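PDB 6FOP: glycoside hydrolase family 81 from Clostridium thermocellum, which probably hydrolyses internal beta-1,3-glucosidic bonds of glucans such as laminarin as part of the cellulosomal degradation machinery. Local coordinates for residues 126-131 / 223-228; 342-347 / 639-644; 430-435 / 508-513; 671-676 / 696-701. All coordinates share one frame; numbering follows the deposited sequence.

Interaction 1: residues 126-131 / 223-228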
loop_
_atom_site.group_PDB
_atom_site.type_symbol
_atom_site.label_atom_id
_atom_site.label_comp_id
_atom_site.label_asym_id
_atom_site.label_seq_id
_atom_site.Cartn_x
_atom_site.Cartn_y
_atom_site.Cartn_z
ATOM N N THR A 126 -12.493 -16.900 -10.825
ATOM C CA THR A 126 -11.425 -15.913 -10.949
ATOM C C THR A 126 -12.044 -14.534 -10.707
ATOM O O THR A 126 -12.939 -14.103 -11.454
ATOM C CB THR A 126 -10.780 -15.941 -12.337
ATOM O OG1 THR A 126 -10.237 -17.239 -12.568
ATOM C CG2 THR A 126 -9.665 -14.909 -12.492
ATOM N N LEU A 127 -11.532 -13.883 -9.659
ATOM C CA LEU A 127 -11.940 -12.545 -9.213
ATOM C C LEU A 127 -10.759 -11.608 -9.480
ATOM O O LEU A 127 -9.613 -11.969 -9.181
ATOM C CB LEU A 127 -12.286 -12.549 -7.747
ATOM C CG LEU A 127 -13.140 -13.718 -7.266
ATOM C CD1 LEU A 127 -13.377 -13.588 -5.766
ATOM C CD2 LEU A 127 -14.443 -13.870 -8.045
ATOM N N MET A 128 -11.038 -10.454 -10.089
ATOM C CA MET A 128 -9.957 -9.575 -10.521
ATOM C C MET A 128 -10.222 -8.124 -10.166
ATOM O O MET A 128 -11.290 -7.568 -10.476
ATOM C CB MET A 128 -9.735 -9.730 -12.016
ATOM C CG MET A 128 -8.731 -8.766 -12.617
ATOM S SD MET A 128 -8.419 -9.307 -14.283
ATOM C CE MET A 128 -7.656 -7.876 -14.972
ATOM N N LYS A 129 -9.221 -7.522 -9.535
ATOM C CA LYS A 129 -9.220 -6.101 -9.225
ATOM C C LYS A 129 -8.916 -5.393 -10.539
ATOM O O LYS A 129 -7.934 -5.729 -11.210
ATOM C CB LYS A 129 -8.166 -5.796 -8.190
ATOM C CG LYS A 129 -7.968 -4.320 -7.892
ATOM C CD LYS A 129 -7.177 -4.089 -6.606
ATOM C CE LYS A 129 -7.908 -4.512 -5.362
ATOM N NZ LYS A 129 -9.195 -3.784 -5.110
ATOM N N GLY A 130 -9.732 -4.424 -10.910
ATOM C CA GLY A 130 -9.581 -3.765 -12.183
ATOM C C GLY A 130 -10.223 -4.484 -13.364
ATOM O O GLY A 130 -9.897 -4.172 -14.517
ATOM N N SER A 131 -11.167 -5.390 -13.113
ATOM C CA SER A 131 -11.920 -6.012 -14.202
ATOM C C SER A 131 -13.401 -5.826 -13.941
ATOM O O SER A 131 -13.861 -6.074 -12.843
ATOM C CB SER A 131 -11.655 -7.505 -14.312
ATOM O OG SER A 131 -12.368 -8.055 -15.402
ATOM N N CYS A 223 -12.535 -14.234 -22.936
ATOM C CA CYS A 223 -11.089 -14.077 -22.773
ATOM C C CYS A 223 -10.823 -14.097 -21.278
ATOM O O CYS A 223 -10.822 -13.068 -20.606
ATOM C CB CYS A 223 -10.629 -12.789 -23.438
ATOM S SG CYS A 223 -10.753 -12.837 -25.239
ATOM N N PHE A 224 -10.685 -15.287 -20.728
ATOM C CA PHE A 224 -10.575 -15.457 -19.278
ATOM C C PHE A 224 -9.172 -15.045 -18.827
ATOM O O PHE A 224 -8.174 -15.509 -19.369
ATOM C CB PHE A 224 -10.827 -16.915 -18.897
ATOM C CG PHE A 224 -12.288 -17.314 -18.858
ATOM C CD1 PHE A 224 -13.260 -16.690 -19.635
ATOM C CD2 PHE A 224 -12.675 -18.358 -18.021
ATOM C CE1 PHE A 224 -14.591 -17.087 -19.557
ATOM C CE2 PHE A 224 -13.995 -18.740 -17.953
ATOM C CZ PHE A 224 -14.942 -18.101 -18.705
ATOM N N VAL A 225 -9.107 -14.174 -17.814
ATOM C CA VAL A 225 -7.815 -13.755 -17.267
ATOM C C VAL A 225 -7.243 -14.882 -16.437
ATOM O O VAL A 225 -7.872 -15.343 -15.502
ATOM C CB VAL A 225 -7.934 -12.463 -16.449
ATOM C CG1 VAL A 225 -6.592 -12.142 -15.804
ATOM C CG2 VAL A 225 -8.340 -11.326 -17.361
ATOM N N THR A 226 -6.039 -15.335 -16.815
ATOM C CA THR A 226 -5.369 -16.450 -16.153
ATOM C C THR A 226 -4.088 -16.062 -15.417
ATOM O O THR A 226 -3.551 -16.880 -14.675
ATOM C CB THR A 226 -5.061 -17.577 -17.160
ATOM O OG1 THR A 226 -4.361 -17.025 -18.280
ATOM C CG2 THR A 226 -6.367 -18.187 -17.644
ATOM N N ASP A 227 -3.643 -14.810 -15.576
ATOM C CA ASP A 227 -2.493 -14.311 -14.797
ATOM C C ASP A 227 -2.527 -12.790 -14.871
ATOM O O ASP A 227 -3.039 -12.214 -15.829
ATOM C CB ASP A 227 -1.161 -14.868 -15.328
ATOM C CG ASP A 227 -0.015 -14.774 -14.311
ATOM O OD1 ASP A 227 -0.242 -14.537 -13.131
ATOM O OD2 ASP A 227 1.133 -14.979 -14.747
ATOM N N THR A 228 -1.965 -12.152 -13.844
ATOM C CA THR A 228 -1.816 -10.705 -13.788
ATOM C C THR A 228 -0.434 -10.398 -13.188
ATOM O O THR A 228 -0.005 -11.052 -12.217
ATOM C CB THR A 228 -2.918 -9.994 -12.976
ATOM O OG1 THR A 228 -2.900 -10.429 -11.614
ATOM C CG2 THR A 228 -4.303 -10.260 -13.606
HETATM O O HOH W 1 -9.351 -17.542 -15.096
#

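Interaction 2: residues 342-347 / 639-644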
loop_
_atom_site.group_PDB
_atom_site.type_symbol
_atom_site.label_atom_id
_atom_site.label_comp_id
_atom_site.label_asym_id
_atom_site.label_seq_id
_atom_site.Cartn_x
_atom_site.Cartn_y
_atom_site.Cartn_z
ATOM N N PHE A 342 9.589 -0.440 19.789
ATOM C CA PHE A 342 11.039 -0.432 19.630
ATOM C C PHE A 342 11.368 0.258 18.319
ATOM O O PHE A 342 12.279 1.084 18.241
ATOM C CB PHE A 342 11.628 -1.835 19.684
ATOM C CG PHE A 342 13.065 -1.839 20.142
ATOM C CD1 PHE A 342 14.054 -1.459 19.294
ATOM C CD2 PHE A 342 13.396 -2.158 21.454
ATOM C CE1 PHE A 342 15.371 -1.374 19.727
ATOM C CE2 PHE A 342 14.717 -2.099 21.899
ATOM C CZ PHE A 342 15.695 -1.696 21.026
ATOM N N GLY A 343 10.606 -0.077 17.272
ATOM C CA GLY A 343 10.768 0.615 16.008
ATOM C C GLY A 343 10.619 2.118 16.111
ATOM O O GLY A 343 11.445 2.891 15.578
ATOM N N LYS A 344 9.535 2.566 16.732
ATOM C CA LYS A 344 9.332 4.011 16.892
ATOM C C LYS A 344 10.568 4.685 17.507
ATOM O O LYS A 344 10.968 5.756 17.074
ATOM C CB LYS A 344 8.094 4.352 17.736
ATOM C CG LYS A 344 6.766 4.194 16.983
ATOM C CD LYS A 344 5.559 4.618 17.772
ATOM C CE LYS A 344 5.433 6.100 18.053
ATOM N NZ LYS A 344 4.958 6.961 16.929
ATOM N N HIS A 345 11.159 4.027 18.507
ATOM C CA HIS A 345 12.354 4.559 19.140
ATOM C C HIS A 345 13.531 4.601 18.157
ATOM O O HIS A 345 14.261 5.590 18.089
ATOM C CB HIS A 345 12.682 3.736 20.378
ATOM C CG HIS A 345 13.879 4.222 21.118
ATOM N ND1 HIS A 345 13.833 5.316 21.943
ATOM C CD2 HIS A 345 15.158 3.782 21.144
ATOM C CE1 HIS A 345 15.030 5.532 22.443
ATOM N NE2 HIS A 345 15.853 4.618 21.978
ATOM N N LEU A 346 13.729 3.518 17.407
ATOM C CA LEU A 346 14.800 3.479 16.403
ATOM C C LEU A 346 14.623 4.574 15.343
ATOM O O LEU A 346 15.597 5.180 14.897
ATOM C CB LEU A 346 14.867 2.133 15.711
ATOM C CG LEU A 346 15.444 1.006 16.557
ATOM C CD1 LEU A 346 15.273 -0.326 15.809
ATOM C CD2 LEU A 346 16.920 1.234 16.896
ATOM N N GLY A 347 13.368 4.871 14.979
ATOM C CA GLY A 347 13.112 5.952 14.034
ATOM C C GLY A 347 13.505 7.321 14.612
ATOM O O GLY A 347 14.081 8.162 13.926
ATOM N N VAL A 639 5.430 18.480 24.703
ATOM C CA VAL A 639 5.990 17.168 24.996
ATOM C C VAL A 639 5.951 16.378 23.680
ATOM O O VAL A 639 4.878 16.197 23.120
ATOM C CB VAL A 639 5.169 16.447 26.079
ATOM C CG1 VAL A 639 5.714 15.048 26.318
ATOM C CG2 VAL A 639 5.212 17.255 27.379
ATOM N N PRO A 640 7.103 15.953 23.151
ATOM C CA PRO A 640 7.108 15.275 21.852
ATOM C C PRO A 640 6.202 14.070 21.785
ATOM O O PRO A 640 6.105 13.312 22.758
ATOM C CB PRO A 640 8.575 14.845 21.682
ATOM C CG PRO A 640 9.333 15.883 22.452
ATOM C CD PRO A 640 8.478 16.138 23.658
ATOM N N GLU A 641 5.556 13.898 20.639
ATOM C CA GLU A 641 5.000 12.612 20.286
ATOM C C GLU A 641 6.102 11.543 20.456
ATOM O O GLU A 641 7.293 11.821 20.270
ATOM C CB GLU A 641 4.401 12.656 18.879
ATOM C CG GLU A 641 3.561 11.435 18.526
ATOM C CD GLU A 641 4.341 10.219 18.081
ATOM O OE1 GLU A 641 5.443 10.394 17.534
ATOM O OE2 GLU A 641 3.848 9.082 18.313
ATOM N N ASP A 642 5.737 10.333 20.875
ATOM C CA ASP A 642 6.764 9.379 21.283
ATOM C C ASP A 642 7.830 9.001 20.231
ATOM O O ASP A 642 8.952 8.617 20.593
ATOM C CB ASP A 642 6.099 8.090 21.784
ATOM C CG ASP A 642 5.228 8.311 23.018
ATOM O OD1 ASP A 642 5.747 8.626 24.092
ATOM O OD2 ASP A 642 3.991 8.153 22.912
ATOM N N GLY A 643 7.489 9.108 18.948
ATOM C CA GLY A 643 8.427 8.855 17.891
ATOM C C GLY A 643 9.227 10.065 17.423
ATOM O O GLY A 643 10.045 9.943 16.509
ATOM N N GLU A 644 8.978 11.221 18.041
ATOM C CA GLU A 644 9.583 12.484 17.640
ATOM C C GLU A 644 10.551 12.991 18.735
ATOM O O GLU A 644 10.580 12.479 19.847
ATOM C CB GLU A 644 8.482 13.533 17.457
ATOM C CG GLU A 644 8.148 13.838 16.051
ATOM C CD GLU A 644 9.336 14.238 15.168
ATOM O OE1 GLU A 644 10.415 14.748 15.587
ATOM O OE2 GLU A 644 9.169 14.042 13.991
HETATM O O HOH W 2 9.763 7.487 15.204
#

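Interaction 3: residues 430-435 / 508-513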
loop_
_atom_site.group_PDB
_atom_site.type_symbol
_atom_site.label_atom_id
_atom_site.label_comp_id
_atom_site.label_asym_id
_atom_site.label_seq_id
_atom_site.Cartn_x
_atom_site.Cartn_y
_atom_site.Cartn_z
ATOM N N ILE A 430 22.619 3.538 9.307
ATOM C CA ILE A 430 23.907 2.912 9.577
ATOM C C ILE A 430 24.651 2.637 8.269
ATOM O O ILE A 430 25.855 2.935 8.158
ATOM C CB ILE A 430 23.783 1.651 10.434
ATOM C CG1 ILE A 430 23.213 1.987 11.797
ATOM C CG2 ILE A 430 25.123 0.948 10.566
ATOM C CD1 ILE A 430 22.725 0.802 12.552
ATOM N N ALA A 431 23.956 2.076 7.283
ATOM C CA ALA A 431 24.594 1.762 5.991
ATOM C C ALA A 431 25.239 2.935 5.271
ATOM O O ALA A 431 26.289 2.787 4.649
ATOM C CB ALA A 431 23.598 1.064 5.087
ATOM N N LEU A 432 24.628 4.111 5.401
ATOM C CA LEU A 432 25.156 5.338 4.791
ATOM C C LEU A 432 26.492 5.744 5.433
ATOM O O LEU A 432 27.281 6.444 4.810
ATOM C CB LEU A 432 24.145 6.485 4.932
ATOM C CG LEU A 432 22.915 6.334 4.048
ATOM C CD1 LEU A 432 21.796 7.264 4.524
ATOM C CD2 LEU A 432 23.265 6.600 2.590
ATOM N N ARG A 433 26.729 5.280 6.656
ATOM C CA ARG A 433 27.910 5.625 7.441
ATOM C C ARG A 433 28.923 4.505 7.571
ATOM O O ARG A 433 30.078 4.755 7.897
ATOM C CB ARG A 433 27.464 6.061 8.834
ATOM C CG ARG A 433 26.643 7.339 8.821
ATOM C CD ARG A 433 25.851 7.487 10.090
ATOM N NE ARG A 433 25.205 8.790 10.150
ATOM C CZ ARG A 433 24.056 9.120 9.548
ATOM N NH1 ARG A 433 23.373 8.224 8.864
ATOM N NH2 ARG A 433 23.558 10.330 9.656
ATOM N N ASP A 434 28.511 3.270 7.325
ATOM C CA ASP A 434 29.319 2.126 7.673
ATOM C C ASP A 434 28.991 1.010 6.683
ATOM O O ASP A 434 28.095 0.184 6.937
ATOM C CB ASP A 434 29.093 1.702 9.112
ATOM C CG ASP A 434 29.991 0.590 9.547
ATOM O OD1 ASP A 434 30.626 -0.047 8.689
ATOM O OD2 ASP A 434 30.026 0.318 10.769
ATOM N N PRO A 435 29.691 1.020 5.530
ATOM C CA PRO A 435 29.477 -0.015 4.526
ATOM C C PRO A 435 29.858 -1.413 5.000
ATOM O O PRO A 435 29.354 -2.405 4.471
ATOM C CB PRO A 435 30.364 0.444 3.355
ATOM C CG PRO A 435 31.469 1.215 3.991
ATOM C CD PRO A 435 30.855 1.871 5.198
ATOM N N GLY A 508 18.973 0.587 -0.383
ATOM C CA GLY A 508 19.437 0.196 -1.692
ATOM C C GLY A 508 20.511 1.107 -2.231
ATOM O O GLY A 508 21.540 0.655 -2.716
ATOM N N GLU A 509 20.317 2.404 -2.103
ATOM C CA GLU A 509 21.323 3.315 -2.589
ATOM C C GLU A 509 22.593 3.240 -1.735
ATOM O O GLU A 509 23.696 3.239 -2.278
ATOM C CB GLU A 509 20.770 4.739 -2.620
ATOM C CG GLU A 509 21.705 5.775 -3.221
ATOM C CD GLU A 509 22.021 5.595 -4.687
ATOM O OE1 GLU A 509 21.442 4.726 -5.403
ATOM O OE2 GLU A 509 22.895 6.330 -5.155
ATOM N N ALA A 510 22.446 3.129 -0.414
ATOM C CA ALA A 510 23.624 3.064 0.470
ATOM C C ALA A 510 24.481 1.836 0.209
ATOM O O ALA A 510 25.697 1.877 0.369
ATOM C CB ALA A 510 23.199 3.062 1.922
ATOM N N THR A 511 23.842 0.726 -0.153
ATOM C CA THR A 511 24.550 -0.535 -0.365
ATOM C C THR A 511 24.883 -0.797 -1.822
ATOM O O THR A 511 25.466 -1.840 -2.146
ATOM C CB THR A 511 23.764 -1.717 0.228
ATOM O OG1 THR A 511 22.493 -1.821 -0.418
ATOM C CG2 THR A 511 23.565 -1.572 1.747
ATOM N N GLY A 512 24.560 0.141 -2.712
ATOM C CA GLY A 512 24.817 -0.043 -4.145
ATOM C C GLY A 512 23.992 -1.114 -4.832
ATOM O O GLY A 512 24.456 -1.710 -5.808
ATOM N N ASN A 513 22.795 -1.376 -4.306
ATOM C CA ASN A 513 21.915 -2.405 -4.833
ATOM C C ASN A 513 20.752 -1.737 -5.578
ATOM O O ASN A 513 19.755 -1.295 -4.968
ATOM C CB ASN A 513 21.447 -3.325 -3.707
ATOM C CG ASN A 513 20.644 -4.501 -4.209
ATOM O OD1 ASN A 513 19.910 -4.391 -5.196
ATOM N ND2 ASN A 513 20.768 -5.626 -3.530
HETATM O O HOH W 3 26.585 0.657 2.777
#

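Interaction 4: residues 671-676 / 696-701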
loop_
_atom_site.group_PDB
_atom_site.type_symbol
_atom_site.label_atom_id
_atom_site.label_comp_id
_atom_site.label_asym_id
_atom_site.label_seq_id
_atom_site.Cartn_x
_atom_site.Cartn_y
_atom_site.Cartn_z
ATOM N N PRO A 671 19.187 9.823 -7.408
ATOM C CA PRO A 671 18.058 9.353 -6.581
ATOM C C PRO A 671 17.832 10.160 -5.306
ATOM O O PRO A 671 16.708 10.212 -4.838
ATOM C CB PRO A 671 18.418 7.915 -6.219
ATOM C CG PRO A 671 19.768 7.657 -6.760
ATOM C CD PRO A 671 20.235 8.806 -7.587
ATOM N N LEU A 672 18.874 10.774 -4.730
ATOM C CA LEU A 672 18.752 11.422 -3.419
ATOM C C LEU A 672 18.958 12.922 -3.607
ATOM O O LEU A 672 20.079 13.411 -3.708
ATOM C CB LEU A 672 19.728 10.825 -2.423
ATOM C CG LEU A 672 19.690 9.298 -2.256
ATOM C CD1 LEU A 672 20.748 8.862 -1.235
ATOM C CD2 LEU A 672 18.317 8.812 -1.873
ATOM N N TYR A 673 17.852 13.642 -3.680
ATOM C CA TYR A 673 17.855 15.083 -3.835
ATOM C C TYR A 673 16.536 15.649 -3.338
ATOM O O TYR A 673 15.573 14.911 -3.136
ATOM C CB TYR A 673 18.082 15.507 -5.285
ATOM C CG TYR A 673 16.920 15.212 -6.223
ATOM C CD1 TYR A 673 16.765 13.953 -6.808
ATOM C CD2 TYR A 673 16.020 16.208 -6.559
ATOM C CE1 TYR A 673 15.706 13.700 -7.684
ATOM C CE2 TYR A 673 14.975 15.980 -7.427
ATOM C CZ TYR A 673 14.829 14.735 -8.010
ATOM O OH TYR A 673 13.792 14.570 -8.900
ATOM N N SER A 674 16.513 16.962 -3.151
ATOM C CA SER A 674 15.260 17.726 -3.037
ATOM C C SER A 674 15.531 19.178 -3.409
ATOM O O SER A 674 16.662 19.684 -3.224
ATOM C CB SER A 674 14.594 17.621 -1.657
ATOM O OG SER A 674 14.060 16.325 -1.429
ATOM N N VAL A 675 14.499 19.846 -3.898
ATOM C CA VAL A 675 14.564 21.252 -4.254
ATOM C C VAL A 675 13.552 22.012 -3.431
ATOM O O VAL A 675 12.418 21.560 -3.235
ATOM C CB VAL A 675 14.293 21.490 -5.751
ATOM C CG1 VAL A 675 14.486 22.960 -6.128
ATOM C CG2 VAL A 675 15.211 20.594 -6.595
ATOM N N PHE A 676 13.990 23.159 -2.925
ATOM C CA PHE A 676 13.192 24.038 -2.079
ATOM C C PHE A 676 13.113 25.416 -2.735
ATOM O O PHE A 676 14.025 25.808 -3.478
ATOM C CB PHE A 676 13.835 24.144 -0.689
ATOM C CG PHE A 676 14.028 22.825 0.002
ATOM C CD1 PHE A 676 15.128 22.022 -0.275
ATOM C CD2 PHE A 676 13.078 22.352 0.896
ATOM C CE1 PHE A 676 15.282 20.791 0.340
ATOM C CE2 PHE A 676 13.227 21.119 1.509
ATOM C CZ PHE A 676 14.331 20.340 1.232
ATOM N N VAL A 696 25.348 16.213 -10.874
ATOM C CA VAL A 696 23.873 16.178 -10.812
ATOM C C VAL A 696 23.338 17.376 -11.558
ATOM O O VAL A 696 23.713 18.528 -11.277
ATOM C CB VAL A 696 23.366 16.157 -9.358
ATOM C CG1 VAL A 696 21.832 16.156 -9.343
ATOM C CG2 VAL A 696 23.956 14.963 -8.613
ATOM N N THR A 697 22.442 17.093 -12.502
ATOM C CA THR A 697 21.823 18.103 -13.333
ATOM C C THR A 697 20.336 18.131 -13.077
ATOM O O THR A 697 19.690 17.083 -13.090
ATOM C CB THR A 697 22.111 17.845 -14.829
ATOM O OG1 THR A 697 23.533 17.769 -15.029
ATOM C CG2 THR A 697 21.541 18.944 -15.703
ATOM N N PHE A 698 19.800 19.325 -12.834
ATOM C CA PHE A 698 18.374 19.546 -12.584
ATOM C C PHE A 698 17.691 20.014 -13.859
ATOM O O PHE A 698 18.324 20.563 -14.768
ATOM C CB PHE A 698 18.165 20.569 -11.457
ATOM C CG PHE A 698 18.660 20.089 -10.107
ATOM C CD1 PHE A 698 20.024 20.161 -9.774
ATOM C CD2 PHE A 698 17.788 19.595 -9.162
ATOM C CE1 PHE A 698 20.479 19.699 -8.555
ATOM C CE2 PHE A 698 18.231 19.158 -7.933
ATOM C CZ PHE A 698 19.595 19.202 -7.641
ATOM N N SER A 699 16.368 19.849 -13.891
ATOM C CA SER A 699 15.600 20.148 -15.105
ATOM C C SER A 699 15.528 21.637 -15.448
ATOM O O SER A 699 15.183 22.014 -16.579
ATOM C CB SER A 699 14.174 19.577 -15.003
ATOM O OG SER A 699 13.454 20.127 -13.911
ATOM N N ASP A 700 15.857 22.489 -14.461
ATOM C CA ASP A 700 15.958 23.931 -14.707
ATOM C C ASP A 700 17.378 24.392 -15.095
ATOM O O ASP A 700 17.605 25.590 -15.218
ATOM C CB ASP A 700 15.422 24.729 -13.502
ATOM C CG ASP A 700 16.241 24.522 -12.239
ATOM O OD1 ASP A 700 17.284 23.828 -12.304
ATOM O OD2 ASP A 700 15.815 25.060 -11.192
ATOM N N GLY A 701 18.297 23.454 -15.307
ATOM C CA GLY A 701 19.667 23.795 -15.673
ATOM C C GLY A 701 20.689 23.836 -14.563
ATOM O O GLY A 701 21.890 23.869 -14.832
#

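Interaction 1: residues 126-131 / 223-228
Met128 sets its sulfur against both methyls of Val225 where strands of two antiparallel sheets cross almost perpendicularly in the beta-rich N-terminal part of the chain. Met128 SD lies 3.7 Å from Val225 CG1 and 3.7 Å from Val225 CG2, so it meets the fork of the valine and does not favour one branch. The methionine reaches it because CG stands anti to the backbone N (chi1 174°) and the chain beyond stays extended; the two side chains meet nearly at right angles. A looser contact follows, with Met128 SD 4.3 Å from Thr228 CG2. At the other end of the contact Thr126 CG2 approaches the carbonyl Val225 O at 3.5 Å.

One water bridges the strands by giving a hydrogen to each, 2.7 Å from its oxygen to Thr126 OG1 and 2.7 Å to Val225 O. No direct hydrogen bond crosses, as expected of strands 126-128 and 223-228, whose axes run at 77° and come no closer than 8.3 Å.

In the second shell, Asp113 OD1 hydrogen-bonds Thr126 OG1, while Thr228 OG1 is held by Ser108 OG and Phe110 N. Ala111 of the neighbouring strand touches both Met128 and Thr228, and Val249 packs on Val225 from within the three-stranded sheet. Just after the contact the chain reverses in a type II turn from Met128 to Ser131, with Gly130 at a positive phi of 84°; its closing bond is weak, Ser131 N lying 3.4 Å from Met128 O.

Interaction 2: residues 342-347 / 639-644
Lys344 reaches from helix 339-359 to Glu641 in the loop ahead of helix 646-659, within the C-terminal family 81 domain, whose clan is that of six-hairpin alpha/alpha barrels. The charged contact is a salt bridge, Lys344 NZ to Glu641 OE2 at 2.8 Å, although the ammonium group sits too near another modelled atom for its position to be certain. The lysine leaves its helix extended and then bends at chi3 (68°) and chi4, crossing the glutamate roughly at a right angle.

Among the hydrogen bonds, the other carboxylate oxygen serves the loop itself: Gly643 N donates to Glu641 OE1 at 2.8 Å, from well above the carboxylate plane. The same carboxylate thus binds both the helix and its own loop, where residues Glu641 to Glu644 make a type I turn closed by Glu644 N to Glu641 O at 2.9 Å. One helical turn on, Lys348 NZ bonds Asp642 O.

Packing is close at Gly643: its CA is 5.0 Å from the CA of Lys344, and Lys344 CE lies 3.8 Å from Gly643 N. A single water donates to both backbones, its oxygen 2.8 Å from Lys344 O and 2.8 Å from Gly643 O.

Interaction 3: residues 430-435 / 508-513
Ala510, in the last turn of helix 494-511, meets Ala431 and Leu432 near the end of helix 416-433, a close helix-helix contact built on two alanines and a leucine in the helical C-terminal domain of the family. Its methyl touches both partners: Ala510 CB is 3.6 Å from Leu432 CD2 and 3.8 Å from Ala431 CB. Leu432 starts to one side, but with CG anti to the carbonyl carbon (chi1 -71°) its branch swings to the alanine, where CD2 makes the touch. The CA atoms of Leu432 and Ala510 come within 5.1 Å, the short side chain of Ala510 allowing so close an approach. The carbonyl of Ala510 shares a water with that of Ala431; the water donates to both, its oxygen 2.8 Å from Ala510 O and 2.9 Å from Ala431 O.

Thr511 follows with a lighter touch, CG2 standing 4.3 Å from Ala431 CB, while its hydroxyl turns back to hydrogen-bond Trp507 O in its own helix. At Gly512 the helix stops in a Schellman motif with positive phi (68°), marked by Asn513 N bonding Gly508 O at 2.9 Å and Gly512 N bonding Glu509 O. Asn513 then serves as N-cap of helix 514-534, its OD1 accepting a hydrogen bond from Ile516 N.

Interaction 4: residues 671-676 / 696-701
The hydroxyl of Tyr673, whose ring packs against Phe698, is held by two groups beyond the contact: OH hydrogen-bonds Ser239 OG and, more weakly, Ala668 N. This anchors the far end of the ring. Its near end is set by chi1 of 70°, which places CG between the backbone N and the carbonyl carbon.

Phe698 turns its edge toward the face of that ring in an offset edge-to-face pair. The centroids are 6.0 Å apart and the planes stand at 84°, with the nearest atoms Tyr673 CD2 and Phe698 CE2 at 3.9 Å. The same phenylalanine carbon makes the tightest contact here, 3.6 Å from CE2 to Val675 CG2, and the methyl is also 3.8 Å from Phe698 CD2. Tyr673 and Val675 both point their CB atoms toward 696-701, whereas Ser674 between them points away; its OG donates to Tyr673 O at 2.7 Å.

These residues belong to strand 673-678 of a four-stranded antiparallel sheet, lying between strands 661-662 and 681-688. Phe698 comes from the turn of a separate two-stranded hairpin, 694-697 with 703-706, and so plugs one beta element onto the other. Tyr684 and Val686 of strand 681-688 also touch its ring, the tyrosine edge-to-face.

Past Phe698 the chain folds into a type I turn, closed by Gly701 N to Phe698 O at 2.9 Å. Inside it Asp700 OD2 forms a salt bridge with Arg682 NH1 and hydrogen-bonds Tyr684 OH.

Interaction 1 stands apart in the beta-sheet region, its centre about 42 Å from that of interaction 2, across the chain's centre, and about 40 Å from that of interaction 4. Thr228 of interaction 1 has its side chain about 11 Å from a calcium ion. In the helical domain, interaction 3 falls within the sequence spanned by interaction 2; their nearest atoms are about 7 Å apart. Interactions 3 and 4 touch through one residue: Glu509 OE1 lies 3.6 Å from Pro671 CG, and Glu509 CG 3.8 Å from Leu672 CD1, so helix 494-511 abuts the C-terminal sheet. Bound methylpentanediol, probably from the crystallisation liquor, is found near Lys344, Leu432 and Phe698, one from each of interactions 2, 3 and 4.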